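Serine/threonine-protein kinase-like protein ACR4 (Arabidopsis thaliana, PDB 7A0J) controls formative cell division in root meristems in response to the CLE40 peptide, as a membrane receptor kinase whose extracellular propeller domain forms this chain. Local coordinates at residues Leu1-Ser6 with Ser142-Ser147; Ala8-Glu13 with Gly56-Leu61; Gly50-Asp55 with Val94-Tyr99; Gly146-Cys151 with Gly187-Cys192; Lys183-Gly188 with Leu234-Gly239. All blocks are in the same frame, centred on the assembly; numbering follows the deposited sequence.

Contact 1 (Leu1-Ser6 with Ser142-Ser147)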
# COMPACT_ATOMS: atom_id res chain seq x y z
N LEU A 1 1.88 -5.42 0.24
CA LEU A 1 0.40 -5.27 0.13
C LEU A 1 0.03 -3.78 0.17
O LEU A 1 0.85 -2.98 0.66
CB LEU A 1 -0.28 -6.01 1.29
CG LEU A 1 -0.27 -7.54 1.24
CD1 LEU A 1 -0.89 -8.12 2.50
CD2 LEU A 1 -1.00 -8.05 0.00
N GLY A 2 -1.16 -3.45 -0.33
CA GLY A 2 -1.83 -2.16 -0.07
C GLY A 2 -1.45 -1.07 -1.05
O GLY A 2 -0.99 -1.38 -2.16
N SER A 3 -1.62 0.19 -0.63
CA SER A 3 -1.57 1.41 -1.48
C SER A 3 -0.26 2.15 -1.25
O SER A 3 0.39 1.91 -0.21
CB SER A 3 -2.75 2.30 -1.19
OG SER A 3 -3.95 1.55 -1.13
N MET A 4 0.10 3.04 -2.18
CA MET A 4 1.23 3.98 -2.01
C MET A 4 0.94 4.87 -0.80
O MET A 4 -0.22 5.30 -0.64
CB MET A 4 1.45 4.86 -3.24
CG MET A 4 2.78 5.57 -3.23
SD MET A 4 3.17 6.39 -4.79
CE MET A 4 1.97 7.72 -4.77
N SER A 5 1.96 5.12 0.03
CA SER A 5 1.83 5.85 1.32
C SER A 5 3.18 6.46 1.70
O SER A 5 4.19 6.12 1.06
CB SER A 5 1.30 4.93 2.38
OG SER A 5 1.20 5.58 3.64
N SER A 6 3.19 7.34 2.71
CA SER A 6 4.41 7.93 3.31
C SER A 6 5.11 6.88 4.19
O SER A 6 6.28 7.10 4.54
CB SER A 6 4.09 9.18 4.09
OG SER A 6 3.40 8.88 5.29
N SER A 142 -5.62 5.77 -6.79
CA SER A 142 -5.61 5.04 -5.50
C SER A 142 -5.37 3.54 -5.74
O SER A 142 -6.18 2.72 -5.25
CB SER A 142 -6.88 5.29 -4.73
OG SER A 142 -7.08 6.68 -4.52
N LEU A 143 -4.30 3.20 -6.47
CA LEU A 143 -3.84 1.79 -6.66
C LEU A 143 -3.64 1.14 -5.29
O LEU A 143 -3.12 1.81 -4.37
CB LEU A 143 -2.53 1.78 -7.47
CG LEU A 143 -2.66 1.48 -8.96
CD1 LEU A 143 -3.59 2.47 -9.64
CD2 LEU A 143 -1.30 1.49 -9.63
N SER A 144 -4.04 -0.13 -5.16
CA SER A 144 -3.87 -0.95 -3.93
C SER A 144 -3.71 -2.42 -4.34
O SER A 144 -4.56 -2.92 -5.10
CB SER A 144 -5.01 -0.76 -2.97
OG SER A 144 -4.59 -0.99 -1.63
N ALA A 145 -2.65 -3.07 -3.85
CA ALA A 145 -2.20 -4.42 -4.27
C ALA A 145 -2.62 -5.47 -3.24
O ALA A 145 -2.38 -5.25 -2.03
CB ALA A 145 -0.71 -4.41 -4.48
N GLY A 146 -3.22 -6.57 -3.71
CA GLY A 146 -3.42 -7.81 -2.94
C GLY A 146 -2.33 -8.82 -3.24
O GLY A 146 -1.35 -8.44 -3.91
N SER A 147 -2.49 -10.06 -2.78
CA SER A 147 -1.52 -11.17 -2.98
C SER A 147 -1.50 -11.59 -4.46
O SER A 147 -0.39 -11.75 -5.00
CB SER A 147 -1.83 -12.35 -2.09
OG SER A 147 -1.60 -12.03 -0.73
O HOH W 1 -5.49 3.17 -2.51
O HOH W 2 -1.73 4.12 -4.32

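Contact 2 (Ala8-Glu13 with Gly56-Leu61)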
# COMPACT_ATOMS: atom_id res chain seq x y z
N ALA A 8 5.38 2.29 4.65
CA ALA A 8 5.20 0.99 3.97
C ALA A 8 5.92 -0.11 4.75
O ALA A 8 6.85 0.22 5.52
CB ALA A 8 5.70 1.08 2.55
N ILE A 9 5.50 -1.36 4.55
CA ILE A 9 6.04 -2.55 5.27
C ILE A 9 6.42 -3.63 4.25
O ILE A 9 5.62 -3.91 3.33
CB ILE A 9 5.01 -3.08 6.29
CG1 ILE A 9 4.90 -2.14 7.50
CG2 ILE A 9 5.34 -4.51 6.72
CD1 ILE A 9 3.84 -2.54 8.50
N SER A 10 7.62 -4.20 4.43
CA SER A 10 8.09 -5.42 3.74
C SER A 10 8.04 -6.60 4.72
O SER A 10 8.18 -6.35 5.94
CB SER A 10 9.47 -5.23 3.17
OG SER A 10 9.47 -4.21 2.19
N TYR A 11 7.83 -7.81 4.21
CA TYR A 11 7.55 -9.03 5.00
C TYR A 11 8.11 -10.26 4.27
O TYR A 11 8.70 -10.09 3.18
CB TYR A 11 6.04 -9.15 5.23
CG TYR A 11 5.21 -8.91 4.00
CD1 TYR A 11 4.80 -7.63 3.66
CD2 TYR A 11 4.85 -9.95 3.16
CE1 TYR A 11 4.05 -7.39 2.52
CE2 TYR A 11 4.10 -9.72 2.02
CZ TYR A 11 3.70 -8.44 1.70
OH TYR A 11 2.96 -8.21 0.57
N GLY A 12 7.95 -11.44 4.86
CA GLY A 12 8.39 -12.74 4.31
C GLY A 12 9.56 -13.32 5.07
O GLY A 12 9.93 -12.75 6.12
N GLU A 13 10.14 -14.41 4.56
CA GLU A 13 11.20 -15.22 5.22
C GLU A 13 12.49 -14.39 5.36
O GLU A 13 13.28 -14.70 6.27
CB GLU A 13 11.45 -16.50 4.44
CG GLU A 13 10.30 -17.49 4.51
CD GLU A 13 10.59 -18.84 3.89
OE1 GLU A 13 11.21 -18.87 2.80
OE2 GLU A 13 10.20 -19.87 4.49
N GLY A 56 10.10 -9.46 0.52
CA GLY A 56 11.56 -9.40 0.29
C GLY A 56 12.02 -8.10 -0.33
O GLY A 56 13.23 -7.97 -0.59
N PHE A 57 11.11 -7.14 -0.57
CA PHE A 57 11.45 -5.87 -1.28
C PHE A 57 10.58 -4.71 -0.77
O PHE A 57 9.41 -4.92 -0.40
CB PHE A 57 11.30 -6.05 -2.79
CG PHE A 57 9.90 -6.29 -3.26
CD1 PHE A 57 9.40 -7.58 -3.38
CD2 PHE A 57 9.07 -5.23 -3.59
CE1 PHE A 57 8.10 -7.80 -3.82
CE2 PHE A 57 7.77 -5.45 -4.02
CZ PHE A 57 7.29 -6.74 -4.13
N MET A 58 11.18 -3.52 -0.76
CA MET A 58 10.52 -2.21 -0.58
C MET A 58 10.62 -1.45 -1.91
O MET A 58 11.69 -1.55 -2.55
CB MET A 58 11.20 -1.41 0.53
CG MET A 58 10.62 -0.03 0.77
SD MET A 58 8.85 -0.04 1.15
CE MET A 58 8.81 -0.96 2.68
N CYS A 59 9.55 -0.78 -2.34
CA CYS A 59 9.56 0.08 -3.55
C CYS A 59 9.06 1.48 -3.19
O CYS A 59 8.35 1.63 -2.18
CB CYS A 59 8.72 -0.47 -4.70
SG CYS A 59 9.11 -2.19 -5.13
N GLY A 60 9.46 2.46 -4.00
CA GLY A 60 9.04 3.87 -3.87
C GLY A 60 8.88 4.51 -5.24
O GLY A 60 9.50 4.01 -6.20
N LEU A 61 8.05 5.55 -5.32
CA LEU A 61 7.94 6.43 -6.51
C LEU A 61 8.98 7.55 -6.36
O LEU A 61 8.83 8.35 -5.42
CB LEU A 61 6.52 6.98 -6.62
CG LEU A 61 6.23 7.86 -7.83
CD1 LEU A 61 6.62 7.16 -9.12
CD2 LEU A 61 4.76 8.27 -7.86

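Contact 3 (Gly50-Asp55 with Val94-Tyr99)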
# COMPACT_ATOMS: atom_id res chain seq x y z
N GLY A 50 6.28 8.51 -2.40
CA GLY A 50 5.45 7.41 -1.87
C GLY A 50 6.23 6.11 -1.76
O GLY A 50 7.23 5.95 -2.49
N LEU A 51 5.79 5.21 -0.88
CA LEU A 51 6.42 3.89 -0.61
C LEU A 51 5.35 2.79 -0.63
O LEU A 51 4.18 3.09 -0.29
CB LEU A 51 7.13 3.93 0.74
CG LEU A 51 8.27 4.93 0.87
CD1 LEU A 51 8.67 5.12 2.32
CD2 LEU A 51 9.47 4.51 0.04
N THR A 52 5.75 1.57 -1.01
CA THR A 52 4.91 0.35 -0.99
C THR A 52 5.83 -0.87 -0.92
O THR A 52 6.82 -0.91 -1.68
CB THR A 52 3.95 0.32 -2.20
OG1 THR A 52 3.11 -0.82 -2.07
CG2 THR A 52 4.67 0.28 -3.53
N GLY A 53 5.52 -1.82 -0.03
CA GLY A 53 6.38 -2.99 0.27
C GLY A 53 5.71 -4.30 -0.08
O GLY A 53 4.46 -4.36 -0.07
N GLY A 54 6.52 -5.32 -0.37
CA GLY A 54 6.06 -6.70 -0.65
C GLY A 54 6.92 -7.72 0.07
O GLY A 54 7.55 -7.35 1.08
N ASP A 55 6.95 -8.95 -0.45
CA ASP A 55 7.76 -10.06 0.12
C ASP A 55 9.21 -9.91 -0.37
O ASP A 55 9.47 -10.21 -1.55
CB ASP A 55 7.17 -11.42 -0.26
CG ASP A 55 7.77 -12.58 0.52
OD1 ASP A 55 8.97 -12.51 0.84
OD2 ASP A 55 7.02 -13.53 0.81
N VAL A 94 2.46 3.84 -7.28
CA VAL A 94 2.97 2.44 -7.29
C VAL A 94 2.28 1.69 -6.15
O VAL A 94 2.08 2.29 -5.08
CB VAL A 94 4.51 2.38 -7.16
CG1 VAL A 94 5.19 2.93 -8.41
CG2 VAL A 94 5.02 3.09 -5.92
N SER A 95 1.90 0.43 -6.38
CA SER A 95 1.33 -0.49 -5.36
C SER A 95 2.01 -1.86 -5.49
O SER A 95 2.03 -2.41 -6.61
CB SER A 95 -0.16 -0.60 -5.50
OG SER A 95 -0.52 -1.10 -6.78
N ALA A 96 2.57 -2.37 -4.39
CA ALA A 96 3.31 -3.64 -4.31
C ALA A 96 2.45 -4.69 -3.60
O ALA A 96 2.01 -4.43 -2.46
CB ALA A 96 4.62 -3.43 -3.59
N GLY A 97 2.20 -5.82 -4.27
CA GLY A 97 1.63 -7.04 -3.66
C GLY A 97 2.72 -7.86 -3.00
O GLY A 97 3.73 -7.27 -2.59
N ASP A 98 2.52 -9.18 -2.91
CA ASP A 98 3.53 -10.12 -2.34
C ASP A 98 4.70 -10.24 -3.32
O ASP A 98 5.85 -10.02 -2.88
CB ASP A 98 2.90 -11.49 -2.06
CG ASP A 98 1.87 -11.48 -0.94
OD1 ASP A 98 1.83 -10.50 -0.18
OD2 ASP A 98 1.12 -12.47 -0.84
N TYR A 99 4.42 -10.54 -4.59
CA TYR A 99 5.42 -10.91 -5.63
C TYR A 99 5.18 -10.12 -6.92
O TYR A 99 5.58 -10.61 -7.99
CB TYR A 99 5.35 -12.42 -5.91
CG TYR A 99 5.27 -13.28 -4.68
CD1 TYR A 99 6.34 -13.36 -3.79
CD2 TYR A 99 4.13 -14.02 -4.39
CE1 TYR A 99 6.27 -14.16 -2.66
CE2 TYR A 99 4.06 -14.82 -3.26
CZ TYR A 99 5.13 -14.89 -2.39
OH TYR A 99 5.06 -15.67 -1.28
O HOH W 3 4.14 -13.54 1.00

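Contact 4 (Gly146-Cys151 with Gly187-Cys192)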
# COMPACT_ATOMS: atom_id res chain seq x y z
N GLY A 146 -3.22 -6.57 -3.71
CA GLY A 146 -3.42 -7.81 -2.94
C GLY A 146 -2.33 -8.82 -3.24
O GLY A 146 -1.35 -8.44 -3.91
N SER A 147 -2.49 -10.06 -2.78
CA SER A 147 -1.52 -11.17 -2.98
C SER A 147 -1.50 -11.59 -4.46
O SER A 147 -0.39 -11.75 -5.00
CB SER A 147 -1.83 -12.35 -2.09
OG SER A 147 -1.60 -12.03 -0.73
N GLU A 148 -2.68 -11.75 -5.08
CA GLU A 148 -2.83 -12.29 -6.45
C GLU A 148 -3.76 -11.40 -7.29
O GLU A 148 -4.32 -11.90 -8.28
CB GLU A 148 -3.38 -13.72 -6.39
CG GLU A 148 -2.57 -14.64 -5.49
CD GLU A 148 -3.06 -16.08 -5.44
OE1 GLU A 148 -3.48 -16.61 -6.49
OE2 GLU A 148 -3.02 -16.68 -4.34
N PHE A 149 -3.90 -10.12 -6.92
CA PHE A 149 -4.73 -9.11 -7.63
C PHE A 149 -4.23 -7.70 -7.30
O PHE A 149 -3.42 -7.54 -6.37
CB PHE A 149 -6.21 -9.27 -7.26
CG PHE A 149 -6.53 -8.92 -5.83
CD1 PHE A 149 -6.91 -7.63 -5.48
CD2 PHE A 149 -6.45 -9.88 -4.83
CE1 PHE A 149 -7.20 -7.31 -4.16
CE2 PHE A 149 -6.75 -9.56 -3.52
CZ PHE A 149 -7.12 -8.28 -3.18
N ASN A 150 -4.73 -6.70 -8.04
CA ASN A 150 -4.50 -5.25 -7.79
C ASN A 150 -5.82 -4.50 -8.05
O ASN A 150 -6.55 -4.90 -8.98
CB ASN A 150 -3.35 -4.71 -8.65
CG ASN A 150 -2.61 -3.57 -7.99
OD1 ASN A 150 -3.14 -2.48 -7.82
ND2 ASN A 150 -1.36 -3.81 -7.61
N CYS A 151 -6.11 -3.49 -7.23
CA CYS A 151 -7.36 -2.68 -7.32
C CYS A 151 -7.03 -1.20 -7.53
O CYS A 151 -5.84 -0.84 -7.41
CB CYS A 151 -8.22 -2.84 -6.07
SG CYS A 151 -8.78 -4.54 -5.80
N GLY A 187 -5.83 -6.08 1.04
CA GLY A 187 -5.07 -7.05 1.86
C GLY A 187 -4.69 -8.25 1.03
O GLY A 187 -4.74 -8.14 -0.21
N GLY A 188 -4.34 -9.37 1.67
CA GLY A 188 -3.97 -10.63 1.00
C GLY A 188 -5.04 -11.09 0.03
O GLY A 188 -4.73 -11.23 -1.17
N TYR A 189 -6.26 -11.32 0.52
CA TYR A 189 -7.38 -11.94 -0.23
C TYR A 189 -8.69 -11.20 0.07
O TYR A 189 -9.77 -11.83 0.02
CB TYR A 189 -7.46 -13.43 0.11
CG TYR A 189 -6.12 -14.14 0.06
CD1 TYR A 189 -5.63 -14.66 -1.12
CD2 TYR A 189 -5.33 -14.24 1.20
CE1 TYR A 189 -4.40 -15.29 -1.18
CE2 TYR A 189 -4.10 -14.87 1.16
CZ TYR A 189 -3.63 -15.40 -0.03
OH TYR A 189 -2.41 -16.02 -0.08
N HIS A 190 -8.59 -9.90 0.35
CA HIS A 190 -9.74 -9.00 0.63
C HIS A 190 -9.37 -7.56 0.27
O HIS A 190 -8.16 -7.28 0.13
CB HIS A 190 -10.16 -9.11 2.10
CG HIS A 190 -9.31 -8.28 3.01
ND1 HIS A 190 -8.16 -8.78 3.59
CD2 HIS A 190 -9.42 -7.00 3.42
CE1 HIS A 190 -7.61 -7.83 4.32
NE2 HIS A 190 -8.36 -6.73 4.23
N VAL A 191 -10.38 -6.70 0.15
CA VAL A 191 -10.23 -5.22 0.06
C VAL A 191 -11.17 -4.60 1.09
O VAL A 191 -12.33 -5.07 1.18
CB VAL A 191 -10.52 -4.70 -1.36
CG1 VAL A 191 -10.23 -3.21 -1.48
CG2 VAL A 191 -9.76 -5.48 -2.42
N CYS A 192 -10.69 -3.62 1.85
CA CYS A 192 -11.52 -2.72 2.69
C CYS A 192 -11.51 -1.32 2.07
O CYS A 192 -10.43 -0.88 1.64
CB CYS A 192 -11.03 -2.67 4.14
SG CYS A 192 -11.28 -4.23 5.03
O HOH W 4 -5.07 -12.46 -3.52

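Contact 5 (Lys183-Gly188 with Leu234-Gly239)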
# COMPACT_ATOMS: atom_id res chain seq x y z
N LYS A 183 -11.30 6.11 -0.10
CA LYS A 183 -10.03 5.36 0.11
C LYS A 183 -10.30 3.85 0.04
O LYS A 183 -11.41 3.43 0.43
CB LYS A 183 -9.41 5.74 1.46
CG LYS A 183 -8.98 7.20 1.58
CD LYS A 183 -8.14 7.50 2.79
CE LYS A 183 -7.67 8.94 2.84
NZ LYS A 183 -7.06 9.28 4.15
N ILE A 184 -9.33 3.09 -0.47
CA ILE A 184 -9.33 1.59 -0.44
C ILE A 184 -7.98 1.10 0.08
O ILE A 184 -6.97 1.83 -0.07
CB ILE A 184 -9.67 0.99 -1.83
CG1 ILE A 184 -8.72 1.48 -2.92
CG2 ILE A 184 -11.13 1.24 -2.18
CD1 ILE A 184 -8.64 0.56 -4.12
N ALA A 185 -7.97 -0.09 0.69
CA ALA A 185 -6.76 -0.80 1.16
C ALA A 185 -6.93 -2.30 0.88
O ALA A 185 -7.69 -2.96 1.61
CB ALA A 185 -6.53 -0.53 2.62
N ALA A 186 -6.26 -2.79 -0.16
CA ALA A 186 -6.18 -4.23 -0.51
C ALA A 186 -5.34 -4.94 0.55
O ALA A 186 -4.28 -4.41 0.93
CB ALA A 186 -5.60 -4.40 -1.89
N GLY A 187 -5.83 -6.08 1.04
CA GLY A 187 -5.07 -7.05 1.86
C GLY A 187 -4.69 -8.25 1.03
O GLY A 187 -4.74 -8.14 -0.21
N GLY A 188 -4.34 -9.37 1.67
CA GLY A 188 -3.97 -10.63 1.00
C GLY A 188 -5.04 -11.09 0.03
O GLY A 188 -4.73 -11.23 -1.17
N LEU A 234 -10.52 7.26 9.46
CA LEU A 234 -9.66 8.21 8.70
C LEU A 234 -8.79 7.43 7.70
O LEU A 234 -8.59 7.92 6.58
CB LEU A 234 -8.77 9.00 9.67
CG LEU A 234 -9.46 10.14 10.42
CD1 LEU A 234 -8.59 10.63 11.57
CD2 LEU A 234 -9.80 11.29 9.48
N ALA A 235 -8.28 6.26 8.12
CA ALA A 235 -7.38 5.39 7.32
C ALA A 235 -7.75 3.92 7.53
O ALA A 235 -8.32 3.59 8.59
CB ALA A 235 -5.95 5.65 7.71
N VAL A 236 -7.43 3.08 6.55
CA VAL A 236 -7.58 1.60 6.62
C VAL A 236 -6.36 0.96 5.93
O VAL A 236 -5.85 1.55 4.96
CB VAL A 236 -8.91 1.14 5.99
CG1 VAL A 236 -9.04 1.58 4.54
CG2 VAL A 236 -9.11 -0.36 6.11
N VAL A 237 -5.91 -0.18 6.45
CA VAL A 237 -4.80 -1.00 5.88
C VAL A 237 -5.24 -2.46 5.88
O VAL A 237 -6.10 -2.82 6.71
CB VAL A 237 -3.48 -0.79 6.65
CG1 VAL A 237 -2.96 0.63 6.51
CG2 VAL A 237 -3.60 -1.18 8.12
N GLY A 238 -4.68 -3.27 4.97
CA GLY A 238 -4.99 -4.70 4.83
C GLY A 238 -3.76 -5.57 5.05
O GLY A 238 -2.76 -5.37 4.34
N GLY A 239 -3.84 -6.48 6.02
CA GLY A 239 -2.90 -7.60 6.18
C GLY A 239 -3.33 -8.78 5.34
O GLY A 239 -4.25 -8.61 4.51
O HOH W 5 -3.39 -2.37 2.66

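Contact 1 (Leu1-Ser6 with Ser142-Ser147)
The G2 carbonyl group has two groups of the 142-147 segment over the same face: S144 OG stands almost directly above G2 C at 3.2 Å, and the amide of A145 donates to G2 O from 49° out of the carbonyl plane. The return bond differs. G2 N reaches A145 O at 2.8 Å within the carbonyl plane, on a lone pair, and is nearly straight (176°), so G2 and A145 form an antiparallel hydrogen-bonded pair. L1 extends this edge, its CD2 resting 3.6 Å from G146 C. These bonds add the N-terminal strand 2-3 to strand 139-145, the inner strand of a beta-propeller sheet, so that the chain's start occupies the centre of the propeller. Beyond the pair, the S3 and S144 hydroxyls share a hydrogen bond with OG-OG 2.7 Å, on the opposite sheet face from A145 CB. S144 chi1 of -152° turns OG to S3; the same oxygen also hydrogen-bonds the backbone N of A186, in strand 181-186. A water 2.6 Å from S3 OG continues the chain of polar contacts, while a second water accepts from M4 N (3.0 Å) and donates to L143 O (2.7 Å), bridging the backbones where direct pairing stops.

Contact 2 (Ala8-Glu13 with Gly56-Leu61)
S10 and M58 form the first shell, meeting where their CA atoms come nearest, 5.9 Å apart. S10 OG donates to F57 O at 2.7 Å, approaching from 59° above the carbonyl plane, so the hydroxyl sits over the peptide and not on a lone pair. S10 is deposited in two conformers, and this bond belongs to the one given, in which chi1 of -63° sets OG beside the residue's own N. The M58 side chain supplies the apolar part of the contact. Its CG leaves anti to the backbone N, and bends at chi2 and chi3 fold the thioether back, bringing SD to 3.6 Å from A8 CB and the CE methyl to 3.4 Å from S10 OG. The backbone adds a second direct bond at the end of the contact: G56 N donates to Y11 O at 3.1 Å, bent at hydrogen but arriving nearly along the C=O axis.

One shell further out, Y11 itself is positioned from its other end, its OH being bonded to D98 and to the N of L1. C59, next to M58, is tied to C70 by a disulfide.

The two strands belong to adjacent propeller sheets and pack without pairing: the 8-10 and 57-61 strand segments pass with axes 6.7 Å apart, running roughly antiparallel. Helix 36-41 touches S10 and M58 alike through I38. L51 of strand 48-53 meets A8, and on the far side of strand 7-10, I9 packs on F281 and C283 of strand 281-285.

Contact 3 (Gly50-Asp55 with Val94-Tyr99)
T52 and D55 carry the two hydrogen bonds between these segments. The first is side chain to backbone: A96 N donates to T52 OG1 at 2.8 Å, and OG1 is placed for it by a chi1 of -176°, which directs the hydroxyl anti to its own N and toward the 94-96 strand. The second joins backbones: D55 N gives D98 O a 2.9 Å bond lying in the carbonyl plane, on a lone pair.

Carbon contacts are few and lie beside the first bond: T52 CG2 touches V94 CG2 at 3.7 Å. The A96 methyl lies against the bonded hydroxyl, CB 3.4 Å from T52 OG1.

These strands are the innermost ones of neighbouring propeller sheets, running nearly parallel at 20° with axes 5.6 Å apart. That spacing exceeds ordinary sheet pairing, which is consistent with a side-chain hydroxyl making the link between them. The chains close up past their ends, where G54, having no side chain, brings its CA to 3.1 Å from G97 O.

Water and ring contacts complete the contact at its partly exposed end. D55 and Y99 lie side by side, carboxylate and ring planes 28° apart, and a water donating to D55 OD2 at 2.9 Å also makes a longer bond with Y99 OH, 3.3 Å. D98 CB lies over one ring face of Y99, while the D98 carboxylate turns elsewhere, to Y11 and S147.

Contact 4 (Gly146-Cys151 with Gly187-Cys192)
F149, Y189 and S147 have the largest areas buried between the 146-151 and 187-192 segments, equivalent turns that lead from the innermost to the second strand in adjacent sheets of the beta-propeller. Each turn is closed by its own backbone bond, G146 N to F149 O and G187 N to H190 O, both 2.8 Å.

F149 projects its ring across to the other turn. Its chi1 of 67° puts CG between the backbone N and the carbonyl carbon, and one ring face is laid against G146 CA of its own turn. H190 O lies in the ring plane at the edge, 3.6 Å from F149 CZ, a position suited to the positive rim of an aromatic ring. F149 CE1 also meets V191 CG2, at 3.6 Å, the methyl coming in obliquely to the ring. The same methyl touches SG of C151, which is disulfide-bonded to C162 of strand 160-163.

Y189 works in the reverse direction, reaching back over the first turn. One face of its ring has S147 OG 4.0 Å above it, toward the rim, while E148 OE2 lies at the edge in plane, the carboxylate turned 80° from the ring. S147 OG has its principal polar partner in D98.

Through its backbone, S147 joins the turns directly: S147 N donates to G188 O at 3.0 Å, tilted 16° from the carbonyl plane. That oxygen also accepts a 2.7 Å bond from a water, which in turn accepts from E148 N.

Contact 5 (Lys183-Gly188 with Leu234-Gly239)
Neighbouring innermost strands of the propeller, 183-186 and 235-238, run side by side here, nearly parallel (18°) with axes 5.3 Å apart. Side chains bridge one end of the interval and backbone the other.

At the exposed end, K183 NZ donates to L234 O at 3.2 Å. The lysine chain is extended beyond CG, so that it spans the gap where the strands are still well apart; its ammonium meets the carbonyl close to head-on, at a C=O...N angle of 160°. Further along, A185 fills the interval with its methyl: CB presses on V236 O at 3.2 Å and touches V236 CG1 at 3.8 Å. CG1 of V236 is directed there, lying between the backbone N and the carbonyl carbon.

The propeller strands converge toward their C-terminal ends, CA atoms nearing to 3.8 Å between G187 and G238, and the residues become glycines at just this point. A water sits between A186 O and G238 N before direct bonding begins, accepting from G238 N at 2.8 Å and probably donating to A186 O. The backbones then join: G188 N donates to G239 O at 2.9 Å, from 36° above the carbonyl plane. Beside it, G187 CA lies 3.2 Å from the same oxygen, an approach left open by the absence of a side chain. On the outer sides, A186 N takes S144 OG as partner and V237 packs on L275 and A277 of strand 274-277.

Overall arrangement
Contact 1 sits about 3 Å from the chain centre, and the other four lie around it between successive propeller sheets: contacts 3, 5 and 4 have centres 7, 8 and 9 Å from it, contact 2 11 Å. D98 of contact 3 ties several together, its OD1 2.7 Å from Y11 OH of contact 2 and its OD2 2.8 Å from S147 OG of contacts 1 and 4. S144 OG links contact 1 to A186 N of contact 5 at 2.9 Å. Contacts 2 and 5 do not touch; their centres are 16 Å apart. The chain belongs to the extracellular part, without the kinase; a bound 1,2-ethanediol, probably from crystallisation, lies about 3 Å from the H190 side chain.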